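Local coordinates for protein 4-hydroxy-3-methylbut-2-enyl diphosphate reductase, apicoplast (PDB 4N7B) that catalyses the last step of the non-mevalonate isoprenoid pathway, reducing hydroxymethylbutenyl diphosphate to isopentenyl and dimethylallyl diphosphate with an iron-sulfur cluster, at residues S235-T240 against H256-N261. Numbering follows the deposited sequence.
With SO4 (sulfate ion), chain C.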
loop_
_atom_site.group_PDB
_atom_site.type_symbol
_atom_site.label_atom_id
_atom_site.label_comp_id
_atom_site.label_asym_id
_atom_site.label_seq_id
_atom_site.Cartn_x
_atom_site.Cartn_y
_atom_site.Cartn_z
ATOM N N SER A 235 5.611 5.903 6.185
ATOM C CA SER A 235 6.603 6.565 7.051
ATOM C C SER A 235 6.142 6.489 8.507
ATOM O O SER A 235 6.935 6.214 9.397
ATOM C CB SER A 235 6.878 8.009 6.620
ATOM O OG SER A 235 5.681 8.759 6.588
ATOM N N ARG A 236 4.850 6.685 8.743
ATOM C CA ARG A 236 4.288 6.528 10.081
ATOM C C ARG A 236 4.504 5.128 10.660
ATOM O O ARG A 236 4.830 4.958 11.834
ATOM C CB ARG A 236 2.800 6.827 10.030
ATOM C CG ARG A 236 2.054 6.643 11.334
ATOM C CD ARG A 236 0.627 7.151 11.140
ATOM N NE ARG A 236 -0.246 6.945 12.294
ATOM C CZ ARG A 236 -1.014 5.874 12.490
ATOM N NH1 ARG A 236 -0.993 4.868 11.627
ATOM N NH2 ARG A 236 -1.801 5.802 13.562
ATOM N N ALA A 237 4.310 4.115 9.837
ATOM C CA ALA A 237 4.420 2.752 10.310
ATOM C C ALA A 237 5.879 2.436 10.659
ATOM O O ALA A 237 6.174 1.832 11.692
ATOM C CB ALA A 237 3.883 1.806 9.253
ATOM N N ILE A 238 6.802 2.864 9.808
ATOM C CA ILE A 238 8.219 2.647 10.077
ATOM C C ILE A 238 8.635 3.362 11.354
ATOM O O ILE A 238 9.242 2.764 12.238
ATOM C CB ILE A 238 9.093 3.129 8.912
ATOM C CG1 ILE A 238 8.748 2.333 7.642
ATOM C CG2 ILE A 238 10.562 2.957 9.244
ATOM C CD1 ILE A 238 9.457 2.801 6.385
ATOM N N GLU A 239 8.299 4.640 11.464
ATOM C CA GLU A 239 8.673 5.408 12.646
ATOM C C GLU A 239 8.086 4.747 13.903
ATOM O O GLU A 239 8.720 4.717 14.951
ATOM C CB GLU A 239 8.204 6.860 12.500
ATOM C CG GLU A 239 8.645 7.789 13.650
ATOM C CD GLU A 239 8.291 9.264 13.407
ATOM O OE1 GLU A 239 8.633 10.114 14.265
ATOM O OE2 GLU A 239 7.669 9.574 12.360
ATOM N N THR A 240 6.888 4.182 13.785
ATOM C CA THR A 240 6.264 3.514 14.926
ATOM C C THR A 240 7.164 2.392 15.427
ATOM O O THR A 240 7.373 2.248 16.628
ATOM C CB THR A 240 4.893 2.922 14.579
ATOM O OG1 THR A 240 3.942 3.979 14.394
ATOM C CG2 THR A 240 4.415 2.005 15.694
ATOM N N HIS A 256 2.679 -9.327 10.863
ATOM C CA HIS A 256 2.980 -9.210 9.431
ATOM C C HIS A 256 4.062 -8.179 9.153
ATOM O O HIS A 256 4.389 -7.353 10.008
ATOM C CB HIS A 256 1.741 -8.918 8.574
ATOM C CG HIS A 256 1.959 -9.192 7.115
ATOM N ND1 HIS A 256 1.950 -10.471 6.595
ATOM C CD2 HIS A 256 2.236 -8.371 6.076
ATOM C CE1 HIS A 256 2.190 -10.420 5.298
ATOM N NE2 HIS A 256 2.368 -9.157 4.958
ATOM N N LYS A 257 4.624 -8.240 7.949
ATOM C CA LYS A 257 5.655 -7.300 7.546
ATOM C C LYS A 257 5.080 -5.888 7.644
ATOM O O LYS A 257 3.964 -5.626 7.217
ATOM C CB LYS A 257 6.157 -7.628 6.147
ATOM C CG LYS A 257 6.895 -8.962 6.113
ATOM C CD LYS A 257 7.460 -9.260 4.740
ATOM C CE LYS A 257 8.442 -10.437 4.775
ATOM N NZ LYS A 257 9.731 -10.104 5.464
ATOM N N ILE A 258 5.836 -4.995 8.257
ATOM C CA ILE A 258 5.323 -3.676 8.613
ATOM C C ILE A 258 4.908 -2.868 7.382
ATOM O O ILE A 258 3.920 -2.140 7.416
ATOM C CB ILE A 258 6.367 -2.927 9.459
ATOM C CG1 ILE A 258 5.676 -2.144 10.577
ATOM C CG2 ILE A 258 7.274 -2.096 8.587
ATOM C CD1 ILE A 258 5.156 -0.872 10.170
ATOM N N VAL A 259 5.673 -3.008 6.302
ATOM C CA VAL A 259 5.284 -2.528 4.981
ATOM C C VAL A 259 5.848 -3.541 3.985
ATOM O O VAL A 259 6.750 -4.318 4.318
ATOM C CB VAL A 259 5.824 -1.107 4.669
ATOM C CG1 VAL A 259 5.370 -0.111 5.725
ATOM C CG2 VAL A 259 7.323 -1.106 4.601
ATOM N N HIS A 260 5.325 -3.553 2.766
ATOM C CA HIS A 260 5.733 -4.564 1.796
ATOM C C HIS A 260 6.970 -4.105 1.050
ATOM O O HIS A 260 6.916 -3.788 -0.139
ATOM C CB HIS A 260 4.602 -4.863 0.820
ATOM C CG HIS A 260 3.501 -5.700 1.399
ATOM N ND1 HIS A 260 2.212 -5.656 0.918
ATOM C CD2 HIS A 260 3.489 -6.597 2.418
ATOM C CE1 HIS A 260 1.451 -6.492 1.605
ATOM N NE2 HIS A 260 2.203 -7.070 2.523
ATOM N N ASN A 261 8.084 -4.053 1.771
ATOM C CA ASN A 261 9.375 -3.802 1.160
ATOM C C ASN A 261 10.465 -4.524 1.953
ATOM O O ASN A 261 10.661 -4.250 3.139
ATOM C CB ASN A 261 9.662 -2.311 1.101
ATOM C CG ASN A 261 10.967 -2.010 0.395
ATOM O OD1 ASN A 261 12.043 -2.073 0.996
ATOM N ND2 ASN A 261 10.882 -1.684 -0.888
HETATM S S SO4 C . 0.763 -2.872 -0.690
HETATM O O1 SO4 C . -0.294 -2.729 0.302
HETATM O O2 SO4 C . 2.054 -2.499 -0.102
HETATM O O3 SO4 C . 0.782 -4.276 -1.092
HETATM O O4 SO4 C . 0.533 -2.049 -1.890
#
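The His260 ring touches the bound sulfate with its edge: ND1 donates to sulfate O3 at 2.8 Å, with an N-H...O angle of 161°, and both O3 and His256 NE2 lie in the plane of the ring. CG lies anti to the carbonyl carbon (chi1 -75°), which carries the imidazole out to the anion. His293 stacks on this ring, while the His343 ring meets it at about 75°. In the conformer of His256 given, its NE2 lies 3.2 Å from His260 NE2, a hydrogen bond that either could donate. With His256 ND1 tied to Glu277, this second shell would help fix the rotation of the first. Imidazole suits this place because it has one ring nitrogen for the sulfate and the other for His256.

Behind the histidines the loop turns apolar and packs on helix 232-247. Ile258 and Val259 both direct their CB toward the helix, where Ala237, small enough to let the loop come near, receives them; Val259 CG1 stands 4.3 Å from Ala237 CB. Branched side chains fill this buried seam, which Val264 and Leu268 of helix 262-271 extend. Within the helix, the Thr240 hydroxyl hydrogen-bonds to Arg236 O, which also takes the backbone N-H of Thr240 from the opposite face.

The sulfate, most likely a crystallisation additive, is also bound by His343 NE2 and the backbone N of Ser442 and Asn443, and His260 probably binds the substrate, as in related enzymes. The site is therefore consistent with a diphosphate pocket, its histidine carried by a loop seated on the helix mainly through apolar side chains.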